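Local coordinates for protein YcaO (Methanopyrus kandleri, PDB 6CI7) that binds ATP and magnesium and, as a YcaO-family enzyme, probably spends the nucleotide on activating backbone amides of a peptide or protein substrate, at residues A[146-151]-A[346-351]; A[11-16]-A[154-159]; A[222-227]-A[291-296]. All blocks are in the same frame, centred on the assembly; numbering follows the deposited sequence.

Contact 1 of 3, residues A[146-151]-A[346-351]; sequences NGLSAG and VVRVRV. With ACP (phosphomethylphosphonic acid adenylate ester), chain G.
Arg348 sets the edge of its guanidinium against the carbonyl of Asn146: NE and NH2 both donate to the one oxygen, Asn146 O, each at 3.0 Å, in the guanidinium plane but from the same face of the carbonyl. The third nitrogen, NH1, goes to Val132 O. Over one face of the neighbouring Arg350 guanidinium, toward its rim, lies NH2 of Arg348; Arg350 itself forms salt bridges with Glu356 and Glu131. CG of Arg348 stands opposite its own backbone N (chi1 -173°), and a bend at chi2 of 91° brings CD to 3.8 Å from Leu148 CD1, the two side chains crossing at a slant. A lysine in place of Arg348 has no second side-chain nitrogen to donate, and the Asn146 carbonyl would probably be held less firmly, the loop before strand 148-150 freer to move. Gly147 follows, where a CB would strike Val349 O. Its own carbonyl accepts at 2.8 Å (Val349 N to Gly147 O), and Ser149 and Val347 exchange a pair of backbone bonds, Val347 N to Ser149 O being 2.9 Å. Beyond them Ala150 grips the ribose with its backbone, N to ACP O3' at 3.1 Å and O to ACP O2' at 2.8 Å. Strand 148-150, which also holds Leu148 of the magnesium site, is an outermost strand of a five-stranded antiparallel sheet that borders the YcaO nucleotide site.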
loop_
_atom_site.group_PDB
_atom_site.type_symbol
_atom_site.label_atom_id
_atom_site.label_comp_id
_atom_site.label_asym_id
_atom_site.label_seq_id
_atom_site.Cartn_x
_atom_site.Cartn_y
_atom_site.Cartn_z
ATOM N N ASN A 146 2.953 5.833 -2.922
ATOM C CA ASN A 146 3.235 4.416 -3.127
ATOM C C ASN A 146 4.669 4.049 -2.703
ATOM O O ASN A 146 5.638 4.671 -3.146
ATOM C CB ASN A 146 2.985 4.044 -4.588
ATOM C CG ASN A 146 3.110 2.553 -4.841
ATOM O OD1 ASN A 146 2.485 1.744 -4.154
ATOM N ND2 ASN A 146 3.933 2.181 -5.826
ATOM N N GLY A 147 4.783 3.045 -1.839
ATOM C CA GLY A 147 6.073 2.602 -1.296
ATOM C C GLY A 147 6.415 3.167 0.068
ATOM O O GLY A 147 7.391 2.758 0.707
ATOM N N LEU A 148 5.600 4.117 0.509
ATOM C CA LEU A 148 5.811 4.831 1.743
ATOM C C LEU A 148 5.266 4.038 2.919
ATOM O O LEU A 148 4.158 3.520 2.860
ATOM C CB LEU A 148 5.080 6.150 1.614
ATOM C CG LEU A 148 5.228 7.296 2.583
ATOM C CD1 LEU A 148 6.661 7.796 2.550
ATOM C CD2 LEU A 148 4.255 8.357 2.115
ATOM N N SER A 149 6.039 3.932 3.994
ATOM C CA SER A 149 5.608 3.122 5.128
ATOM C C SER A 149 6.300 3.469 6.424
ATOM O O SER A 149 7.492 3.727 6.451
ATOM C CB SER A 149 5.802 1.631 4.818
ATOM O OG SER A 149 5.396 0.840 5.913
ATOM N N ALA A 150 5.530 3.443 7.505
ATOM C CA ALA A 150 6.032 3.618 8.873
ATOM C C ALA A 150 5.968 2.288 9.604
ATOM O O ALA A 150 5.144 1.439 9.267
ATOM C CB ALA A 150 5.207 4.676 9.608
ATOM N N GLY A 151 6.835 2.105 10.600
ATOM C CA GLY A 151 6.759 0.946 11.505
ATOM C C GLY A 151 7.488 1.189 12.818
ATOM O O GLY A 151 8.072 2.261 13.025
ATOM N N VAL A 346 10.458 5.433 9.274
ATOM C CA VAL A 346 9.639 5.614 8.070
ATOM C C VAL A 346 10.588 5.444 6.901
ATOM O O VAL A 346 11.724 5.950 6.937
ATOM C CB VAL A 346 8.938 7.014 7.995
ATOM C CG1 VAL A 346 8.138 7.182 6.697
ATOM C CG2 VAL A 346 8.017 7.238 9.196
ATOM N N VAL A 347 10.130 4.712 5.885
ATOM C CA VAL A 347 10.885 4.558 4.636
ATOM C C VAL A 347 10.023 4.883 3.421
ATOM O O VAL A 347 8.783 4.904 3.506
ATOM C CB VAL A 347 11.548 3.152 4.477
ATOM C CG1 VAL A 347 12.303 2.730 5.741
ATOM C CG2 VAL A 347 10.528 2.086 4.090
ATOM N N ARG A 348 10.700 5.162 2.305
ATOM C CA ARG A 348 10.109 5.096 0.977
ATOM C C ARG A 348 10.804 3.984 0.211
ATOM O O ARG A 348 12.035 4.009 0.062
ATOM C CB ARG A 348 10.329 6.388 0.214
ATOM C CG ARG A 348 9.587 6.427 -1.106
ATOM C CD ARG A 348 8.245 7.050 -0.814
ATOM N NE ARG A 348 7.283 6.875 -1.881
ATOM C CZ ARG A 348 6.768 7.874 -2.574
ATOM N NH1 ARG A 348 7.144 9.126 -2.325
ATOM N NH2 ARG A 348 5.884 7.609 -3.522
ATOM N N VAL A 349 10.025 3.028 -0.285
ATOM C CA VAL A 349 10.582 1.942 -1.076
ATOM C C VAL A 349 10.282 2.201 -2.546
ATOM O O VAL A 349 9.123 2.474 -2.924
ATOM C CB VAL A 349 10.067 0.551 -0.620
ATOM C CG1 VAL A 349 10.507 -0.551 -1.578
ATOM C CG2 VAL A 349 10.546 0.236 0.792
ATOM N N ARG A 350 11.334 2.135 -3.364
ATOM C CA ARG A 350 11.173 2.152 -4.819
ATOM C C ARG A 350 11.682 0.861 -5.436
ATOM O O ARG A 350 12.719 0.328 -5.041
ATOM C CB ARG A 350 11.849 3.371 -5.473
ATOM C CG ARG A 350 11.664 4.716 -4.762
ATOM C CD ARG A 350 10.216 5.208 -4.634
ATOM N NE ARG A 350 9.565 5.475 -5.919
ATOM C CZ ARG A 350 8.359 5.022 -6.269
ATOM N NH1 ARG A 350 7.628 4.287 -5.418
ATOM N NH2 ARG A 350 7.880 5.312 -7.476
ATOM N N VAL A 351 10.895 0.344 -6.370
ATOM C CA VAL A 351 11.295 -0.745 -7.233
ATOM C C VAL A 351 11.283 -0.087 -8.625
ATOM O O VAL A 351 10.212 0.263 -9.150
ATOM C CB VAL A 351 10.368 -1.979 -7.079
ATOM C CG1 VAL A 351 10.771 -3.102 -8.018
ATOM C CG2 VAL A 351 10.402 -2.509 -5.651
HETATM P PG ACP G . -2.645 2.515 1.742
HETATM O O1G ACP G . -1.074 2.808 1.519
HETATM O O2G ACP G . -3.274 3.704 2.625
HETATM O O3G ACP G . -3.291 2.486 0.417
HETATM P PB ACP G . -2.013 0.854 4.086
HETATM O O1B ACP G . -0.466 0.870 3.615
HETATM O O2B ACP G . -2.403 2.145 4.697
HETATM C C3B ACP G . -2.954 0.888 2.548
HETATM P PA ACP G . -2.357 -0.088 6.823
HETATM O O1A ACP G . -2.106 -1.404 7.515
HETATM O O2A ACP G . -3.680 0.562 7.154
HETATM O O3A ACP G . -2.264 -0.313 5.203
HETATM O "O5'" ACP G . -1.146 0.851 7.287
HETATM C "C5'" ACP G . -1.188 2.240 7.659
HETATM C "C4'" ACP G . 0.221 2.690 8.093
HETATM O "O4'" ACP G . 0.407 2.332 9.470
HETATM C "C3'" ACP G . 1.360 1.986 7.351
HETATM O "O3'" ACP G . 2.521 2.838 7.296
HETATM C "C2'" ACP G . 1.619 0.779 8.228
HETATM O "O2'" ACP G . 2.895 0.215 8.067
HETATM C "C1'" ACP G . 1.450 1.363 9.613
HETATM N N9 ACP G . 1.058 0.326 10.581
HETATM C C8 ACP G . -0.037 -0.440 10.489
HETATM N N7 ACP G . -0.109 -1.318 11.515
HETATM C C5 ACP G . 0.975 -1.110 12.287
HETATM C C6 ACP G . 1.510 -1.698 13.542
HETATM N N6 ACP G . 0.835 -2.691 14.172
HETATM N N1 ACP G . 2.670 -1.204 14.031
HETATM C C2 ACP G . 3.337 -0.202 13.403
HETATM N N3 ACP G . 2.917 0.375 12.252
HETATM C C4 ACP G . 1.751 -0.025 11.664
#

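Contact 2 of 3, residues A[11-16]-A[154-159]; sequences FRAFLP and REEAVI. With ACP (phosphomethylphosphonic acid adenylate ester), chain G.
Arg12 and Glu156 meet because one side chain bends and the other reaches straight out: Arg12 turns at chi2 (-65°), while Glu156 is extended beyond CG (chi2 178°) and brings its carboxylate across the arginine, Glu156 CD being 3.5 Å from Arg12 CD. The two chains cross at about a right angle, with the guanidinium and carboxylate planes 79° apart. NH1 of Arg12 therefore makes its salt bridge to Glu156 OE2 at 3.2 Å from above the carboxylate plane, although OE2 lies in the plane of the guanidinium. The other oxygen takes a backbone donor, Ala13 N to Glu156 OE1 at 2.8 Å, on its anti lone pair. OE2 has a second donor in the backbone N of Arg152, just ahead of the helix, so this buried carboxylate ties the N-terminal loop to the first turn of helix 154-176. Here the loop and helix form one wall of the YcaO nucleotide pocket, and both Arg12 and Glu156 belong to the ADP-binding site. The guanidinium lies against the adenine, ACP C4 sitting 3.2 Å from its plane toward the rim, while at its edge Arg12 NH2 donates to the ribose hydroxyl ACP O2' at 2.8 Å. Over the centre of the opposite face sits a water, which donates to Phe11 O at 3.0 Å and to the helix carbonyl Glu156 O. The salt bridge and the ribose bond limit rotation of the guanidinium in its plane, and the group lies between adenine and water. Farther from the nucleotide, Phe11 and Ile159 cross nearly at right angles, Phe11 CD2 touching Ile159 CG2 at 3.9 Å; helix 313-325 packs next to both, with Leu316 on Phe11 and Thr317 on Ile159.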
loop_
_atom_site.group_PDB
_atom_site.type_symbol
_atom_site.label_atom_id
_atom_site.label_comp_id
_atom_site.label_asym_id
_atom_site.label_seq_id
_atom_site.Cartn_x
_atom_site.Cartn_y
_atom_site.Cartn_z
ATOM N N PHE A 11 3.210 -7.837 9.324
ATOM C CA PHE A 11 4.242 -8.526 10.107
ATOM C C PHE A 11 4.919 -7.579 11.085
ATOM O O PHE A 11 5.663 -6.680 10.669
ATOM C CB PHE A 11 5.290 -9.150 9.186
ATOM C CG PHE A 11 4.717 -10.090 8.176
ATOM C CD1 PHE A 11 4.408 -11.410 8.524
ATOM C CD2 PHE A 11 4.498 -9.666 6.864
ATOM C CE1 PHE A 11 3.891 -12.283 7.583
ATOM C CE2 PHE A 11 3.963 -10.531 5.915
ATOM C CZ PHE A 11 3.667 -11.845 6.273
ATOM N N ARG A 12 4.661 -7.801 12.375
ATOM C CA ARG A 12 5.034 -6.849 13.435
ATOM C C ARG A 12 5.838 -7.480 14.574
ATOM O O ARG A 12 5.598 -8.629 14.960
ATOM C CB ARG A 12 3.795 -6.103 13.992
ATOM C CG ARG A 12 2.944 -5.374 12.941
ATOM C CD ARG A 12 3.698 -4.218 12.264
ATOM N NE ARG A 12 3.010 -3.742 11.064
ATOM C CZ ARG A 12 3.349 -2.662 10.352
ATOM N NH1 ARG A 12 4.384 -1.899 10.693
ATOM N NH2 ARG A 12 2.642 -2.340 9.283
ATOM N N ALA A 13 6.796 -6.708 15.086
ATOM C CA ALA A 13 7.666 -7.102 16.192
ATOM C C ALA A 13 7.034 -6.810 17.554
ATOM O O ALA A 13 7.604 -7.143 18.595
ATOM C CB ALA A 13 9.000 -6.387 16.067
ATOM N N PHE A 14 5.863 -6.177 17.526
ATOM C CA PHE A 14 5.112 -5.788 18.717
ATOM C C PHE A 14 3.621 -6.073 18.538
ATOM O O PHE A 14 3.107 -6.042 17.418
ATOM C CB PHE A 14 5.345 -4.305 19.029
ATOM C CG PHE A 14 6.777 -3.970 19.352
ATOM C CD1 PHE A 14 7.276 -4.139 20.651
ATOM C CD2 PHE A 14 7.640 -3.495 18.353
ATOM C CE1 PHE A 14 8.610 -3.844 20.943
ATOM C CE2 PHE A 14 8.976 -3.195 18.643
ATOM C CZ PHE A 14 9.461 -3.369 19.942
ATOM N N LEU A 15 2.936 -6.373 19.639
ATOM C CA LEU A 15 1.477 -6.495 19.623
ATOM C C LEU A 15 0.869 -5.099 19.461
ATOM O O LEU A 15 1.443 -4.125 19.970
ATOM C CB LEU A 15 0.951 -7.184 20.895
ATOM C CG LEU A 15 1.437 -8.627 21.150
ATOM C CD1 LEU A 15 1.125 -9.096 22.566
ATOM C CD2 LEU A 15 0.880 -9.614 20.127
ATOM N N PRO A 16 -0.271 -4.986 18.734
ATOM C CA PRO A 16 -0.892 -3.665 18.556
ATOM C C PRO A 16 -1.232 -2.910 19.857
ATOM O O PRO A 16 -1.110 -1.682 19.871
ATOM C CB PRO A 16 -2.144 -3.977 17.716
ATOM C CG PRO A 16 -1.739 -5.166 16.913
ATOM C CD PRO A 16 -0.905 -5.995 17.858
ATOM N N ARG A 154 12.676 -0.434 11.245
ATOM C CA ARG A 154 12.774 -0.115 9.815
ATOM C C ARG A 154 12.366 -1.293 8.933
ATOM O O ARG A 154 11.720 -1.086 7.892
ATOM C CB ARG A 154 14.112 0.574 9.424
ATOM C CG ARG A 154 15.372 -0.279 9.356
ATOM C CD ARG A 154 15.910 -0.393 7.933
ATOM N NE ARG A 154 16.669 -1.637 7.787
ATOM C CZ ARG A 154 16.897 -2.296 6.649
ATOM N NH1 ARG A 154 16.459 -1.863 5.480
ATOM N NH2 ARG A 154 17.583 -3.419 6.688
ATOM N N GLU A 155 12.641 -2.514 9.415
ATOM C CA GLU A 155 12.237 -3.765 8.743
ATOM C C GLU A 155 10.733 -3.899 8.542
ATOM O O GLU A 155 10.300 -4.343 7.484
ATOM C CB GLU A 155 12.763 -5.013 9.465
ATOM C CG GLU A 155 14.262 -5.234 9.333
ATOM C CD GLU A 155 15.069 -4.563 10.440
ATOM O OE1 GLU A 155 14.500 -3.790 11.248
ATOM O OE2 GLU A 155 16.291 -4.818 10.504
ATOM N N GLU A 156 9.944 -3.528 9.547
ATOM C CA GLU A 156 8.485 -3.521 9.400
ATOM C C GLU A 156 8.071 -2.670 8.214
ATOM O O GLU A 156 7.266 -3.112 7.387
ATOM C CB GLU A 156 7.797 -2.992 10.646
ATOM C CG GLU A 156 7.675 -3.996 11.770
ATOM C CD GLU A 156 7.029 -3.381 12.992
ATOM O OE1 GLU A 156 6.844 -4.103 13.991
ATOM O OE2 GLU A 156 6.693 -2.173 12.947
ATOM N N ALA A 157 8.672 -1.484 8.119
ATOM C CA ALA A 157 8.339 -0.502 7.107
ATOM C C ALA A 157 8.766 -0.954 5.707
ATOM O O ALA A 157 7.987 -0.837 4.752
ATOM C CB ALA A 157 8.944 0.853 7.475
ATOM N N VAL A 158 9.990 -1.480 5.592
ATOM C CA VAL A 158 10.501 -2.013 4.320
ATOM C C VAL A 158 9.595 -3.146 3.835
ATOM O O VAL A 158 9.181 -3.146 2.674
ATOM C CB VAL A 158 11.981 -2.464 4.404
ATOM C CG1 VAL A 158 12.428 -3.137 3.099
ATOM C CG2 VAL A 158 12.881 -1.269 4.708
ATOM N N ILE A 159 9.255 -4.076 4.730
ATOM C CA ILE A 159 8.346 -5.176 4.366
ATOM C C ILE A 159 7.019 -4.616 3.827
ATOM O O ILE A 159 6.625 -4.936 2.706
ATOM C CB ILE A 159 8.119 -6.169 5.530
ATOM C CG1 ILE A 159 9.386 -7.005 5.771
ATOM C CG2 ILE A 159 6.935 -7.092 5.241
ATOM C CD1 ILE A 159 9.478 -7.610 7.152
HETATM P PG ACP G . -2.645 2.515 1.742
HETATM O O1G ACP G . -1.074 2.808 1.519
HETATM O O2G ACP G . -3.274 3.704 2.625
HETATM O O3G ACP G . -3.291 2.486 0.417
HETATM P PB ACP G . -2.013 0.854 4.086
HETATM O O1B ACP G . -0.466 0.870 3.615
HETATM O O2B ACP G . -2.403 2.145 4.697
HETATM C C3B ACP G . -2.954 0.888 2.548
HETATM P PA ACP G . -2.357 -0.088 6.823
HETATM O O1A ACP G . -2.106 -1.404 7.515
HETATM O O2A ACP G . -3.680 0.562 7.154
HETATM O O3A ACP G . -2.264 -0.313 5.203
HETATM O "O5'" ACP G . -1.146 0.851 7.287
HETATM C "C5'" ACP G . -1.188 2.240 7.659
HETATM C "C4'" ACP G . 0.221 2.690 8.093
HETATM O "O4'" ACP G . 0.407 2.332 9.470
HETATM C "C3'" ACP G . 1.360 1.986 7.351
HETATM O "O3'" ACP G . 2.521 2.838 7.296
HETATM C "C2'" ACP G . 1.619 0.779 8.228
HETATM O "O2'" ACP G . 2.895 0.215 8.067
HETATM C "C1'" ACP G . 1.450 1.363 9.613
HETATM N N9 ACP G . 1.058 0.326 10.581
HETATM C C8 ACP G . -0.037 -0.440 10.489
HETATM N N7 ACP G . -0.109 -1.318 11.515
HETATM C C5 ACP G . 0.975 -1.110 12.287
HETATM C C6 ACP G . 1.510 -1.698 13.542
HETATM N N6 ACP G . 0.835 -2.691 14.172
HETATM N N1 ACP G . 2.670 -1.204 14.031
HETATM C C2 ACP G . 3.337 -0.202 13.403
HETATM N N3 ACP G . 2.917 0.375 12.252
HETATM C C4 ACP G . 1.751 -0.025 11.664
HETATM O O HOH W 1 5.434 -4.949 8.239
#

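Contact 3 of 3, residues A[222-227]-A[291-296]; sequences VTEAER and HWFEPE
Phe293 meets the strand along one side of its ring, from CD1 through CE1 to CZ. Its CB leaves the helix at an angle to the strand, and with CG opposite the carbonyl carbon (chi1 -62°) the ring swings across, so that CB and CG stay clear and the contacts begin at CD1. That atom lies 3.9 Å from Glu224 OE1, the carboxylate standing almost perpendicular to the ring. CE1 comes next, touching both the same carboxylate and Thr223 O, with Val222 CG2 at the limit of contact, 4.5 Å from Phe293 CE1. At the tip, CZ is 3.6 Å from Thr223 O, which lies in the ring plane, so the weakly positive C-H edge faces the carbonyl oxygen. Beside it Val222 presses CG1 on the root of Trp292, 4.0 Å from Trp292 CB and about as far from CG, CD2 and CE3; the two side chains cross at about a right angle. Met233 on the next strand touches both Val222 and Trp292, and the indole NE1 is bonded to Glu175. Thr223 turns the other way, its OG1 engaging Val232 and Glu230. This is a helix end laid on a sheet: the short helix 290-293, which ends before Glu294, covers the end of strand 217-224, the middle strand of a three-stranded antiparallel sheet away from the nucleotide.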
loop_
_atom_site.group_PDB
_atom_site.type_symbol
_atom_site.label_atom_id
_atom_site.label_comp_id
_atom_site.label_asym_id
_atom_site.label_seq_id
_atom_site.Cartn_x
_atom_site.Cartn_y
_atom_site.Cartn_z
ATOM N N VAL A 222 -13.610 -6.523 -5.025
ATOM C CA VAL A 222 -14.481 -5.602 -5.774
ATOM C C VAL A 222 -15.913 -5.714 -5.261
ATOM O O VAL A 222 -16.374 -6.820 -4.933
ATOM C CB VAL A 222 -14.481 -5.869 -7.304
ATOM C CG1 VAL A 222 -13.190 -5.385 -7.941
ATOM C CG2 VAL A 222 -14.708 -7.347 -7.623
ATOM N N THR A 223 -16.606 -4.575 -5.187
ATOM C CA THR A 223 -17.995 -4.571 -4.744
ATOM C C THR A 223 -18.995 -4.229 -5.845
ATOM O O THR A 223 -18.678 -3.520 -6.809
ATOM C CB THR A 223 -18.244 -3.638 -3.537
ATOM O OG1 THR A 223 -17.947 -2.284 -3.896
ATOM C CG2 THR A 223 -17.415 -4.056 -2.326
ATOM N N GLU A 224 -20.200 -4.758 -5.663
ATOM C CA GLU A 224 -21.392 -4.350 -6.384
ATOM C C GLU A 224 -22.351 -3.738 -5.363
ATOM O O GLU A 224 -22.545 -4.294 -4.288
ATOM C CB GLU A 224 -22.024 -5.576 -7.009
ATOM C CG GLU A 224 -22.539 -5.376 -8.413
ATOM C CD GLU A 224 -22.785 -6.696 -9.110
ATOM O OE1 GLU A 224 -21.825 -7.482 -9.274
ATOM O OE2 GLU A 224 -23.942 -6.944 -9.496
ATOM N N ALA A 225 -22.918 -2.581 -5.674
ATOM C CA ALA A 225 -23.907 -1.936 -4.803
ATOM C C ALA A 225 -24.918 -1.150 -5.641
ATOM O O ALA A 225 -24.615 -0.757 -6.773
ATOM C CB ALA A 225 -23.223 -1.030 -3.784
ATOM N N GLU A 226 -26.112 -0.925 -5.088
ATOM C CA GLU A 226 -27.127 -0.114 -5.768
ATOM C C GLU A 226 -26.798 1.381 -5.803
ATOM O O GLU A 226 -27.302 2.107 -6.664
ATOM C CB GLU A 226 -28.541 -0.393 -5.237
ATOM C CG GLU A 226 -28.754 -0.152 -3.751
ATOM C CD GLU A 226 -30.165 -0.486 -3.285
ATOM O OE1 GLU A 226 -30.769 -1.463 -3.788
ATOM O OE2 GLU A 226 -30.671 0.228 -2.395
ATOM N N ARG A 227 -25.940 1.823 -4.887
ATOM C CA ARG A 227 -25.332 3.154 -4.942
ATOM C C ARG A 227 -23.933 3.060 -5.573
ATOM O O ARG A 227 -23.123 2.204 -5.192
ATOM C CB ARG A 227 -25.252 3.774 -3.543
ATOM C CG ARG A 227 -26.601 4.149 -2.917
ATOM C CD ARG A 227 -26.454 4.931 -1.609
ATOM N NE ARG A 227 -25.510 6.052 -1.724
ATOM C CZ ARG A 227 -25.811 7.286 -2.142
ATOM N NH1 ARG A 227 -27.054 7.613 -2.491
ATOM N NH2 ARG A 227 -24.853 8.206 -2.210
ATOM N N HIS A 291 -13.601 -6.711 -16.864
ATOM C CA HIS A 291 -12.432 -7.480 -16.440
ATOM C C HIS A 291 -12.472 -7.872 -14.952
ATOM O O HIS A 291 -12.049 -8.979 -14.596
ATOM C CB HIS A 291 -11.107 -6.803 -16.844
ATOM C CG HIS A 291 -10.958 -5.376 -16.400
ATOM N ND1 HIS A 291 -11.917 -4.410 -16.621
ATOM C CD2 HIS A 291 -9.918 -4.738 -15.805
ATOM C CE1 HIS A 291 -11.486 -3.249 -16.156
ATOM N NE2 HIS A 291 -10.276 -3.421 -15.654
ATOM N N TRP A 292 -13.006 -6.978 -14.110
ATOM C CA TRP A 292 -13.239 -7.269 -12.687
ATOM C C TRP A 292 -14.495 -8.117 -12.406
ATOM O O TRP A 292 -14.472 -8.993 -11.521
ATOM C CB TRP A 292 -13.256 -5.974 -11.850
ATOM C CG TRP A 292 -11.892 -5.302 -11.759
ATOM C CD1 TRP A 292 -11.525 -4.101 -12.313
ATOM C CD2 TRP A 292 -10.722 -5.812 -11.099
ATOM N NE1 TRP A 292 -10.209 -3.825 -12.023
ATOM C CE2 TRP A 292 -9.689 -4.857 -11.285
ATOM C CE3 TRP A 292 -10.448 -6.978 -10.353
ATOM C CZ2 TRP A 292 -8.397 -5.028 -10.747
ATOM C CZ3 TRP A 292 -9.152 -7.151 -9.816
ATOM C CH2 TRP A 292 -8.148 -6.182 -10.024
ATOM N N PHE A 293 -15.568 -7.873 -13.165
ATOM C CA PHE A 293 -16.863 -8.531 -12.922
ATOM C C PHE A 293 -17.130 -9.829 -13.708
ATOM O O PHE A 293 -18.110 -10.529 -13.438
ATOM C CB PHE A 293 -18.007 -7.520 -13.057
ATOM C CG PHE A 293 -17.935 -6.398 -12.045
ATOM C CD1 PHE A 293 -18.277 -6.619 -10.701
ATOM C CD2 PHE A 293 -17.499 -5.122 -12.423
ATOM C CE1 PHE A 293 -18.192 -5.588 -9.765
ATOM C CE2 PHE A 293 -17.416 -4.086 -11.488
ATOM C CZ PHE A 293 -17.764 -4.322 -10.159
ATOM N N GLU A 294 -16.239 -10.142 -14.653
ATOM C CA GLU A 294 -16.256 -11.396 -15.415
ATOM C C GLU A 294 -14.903 -12.128 -15.257
ATOM O O GLU A 294 -14.055 -12.062 -16.158
ATOM C CB GLU A 294 -16.567 -11.130 -16.902
ATOM C CG GLU A 294 -17.930 -10.499 -17.171
ATOM C CD GLU A 294 -18.068 -9.854 -18.550
ATOM O OE1 GLU A 294 -17.180 -10.002 -19.429
ATOM O OE2 GLU A 294 -19.098 -9.181 -18.754
ATOM N N PRO A 295 -14.690 -12.821 -14.114
ATOM C CA PRO A 295 -13.403 -13.507 -13.908
ATOM C C PRO A 295 -13.145 -14.710 -14.834
ATOM O O PRO A 295 -14.071 -15.456 -15.178
ATOM C CB PRO A 295 -13.481 -13.969 -12.447
ATOM C CG PRO A 295 -14.946 -14.104 -12.173
ATOM C CD PRO A 295 -15.584 -12.988 -12.947
ATOM N N GLU A 296 -11.882 -14.879 -15.209
ATOM C CA GLU A 296 -11.423 -16.027 -15.973
ATOM C C GLU A 296 -10.863 -17.119 -15.054
ATOM O O GLU A 296 -9.661 -17.151 -14.749
ATOM C CB GLU A 296 -10.384 -15.581 -17.006
ATOM C CG GLU A 296 -10.180 -16.546 -18.166
ATOM C CD GLU A 296 -10.308 -15.875 -19.527
ATOM O OE1 GLU A 296 -10.438 -14.626 -19.597
ATOM O OE2 GLU A 296 -10.289 -16.611 -20.539
#

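From the N terminus, residues 11-16 wait until the chain returns at 154-159, where contact 2 closes the first loop. Segment 146-151 lies just inside that loop and finds its partner only at 346-351, so contacts 1 and 2 cross. They also touch, Ser149 OG being 3.3 Å from Ala157 O, and both meet the nucleotide; together they join the N-terminal loop, helix 154-176 and the edge of the five-stranded sheet. Contact 3 opens after contact 2 has closed and is nested within the loop of contact 1. Its centre lies about 30 Å from that of contact 1, and it ties helix 290-293 to the separate three-stranded sheet.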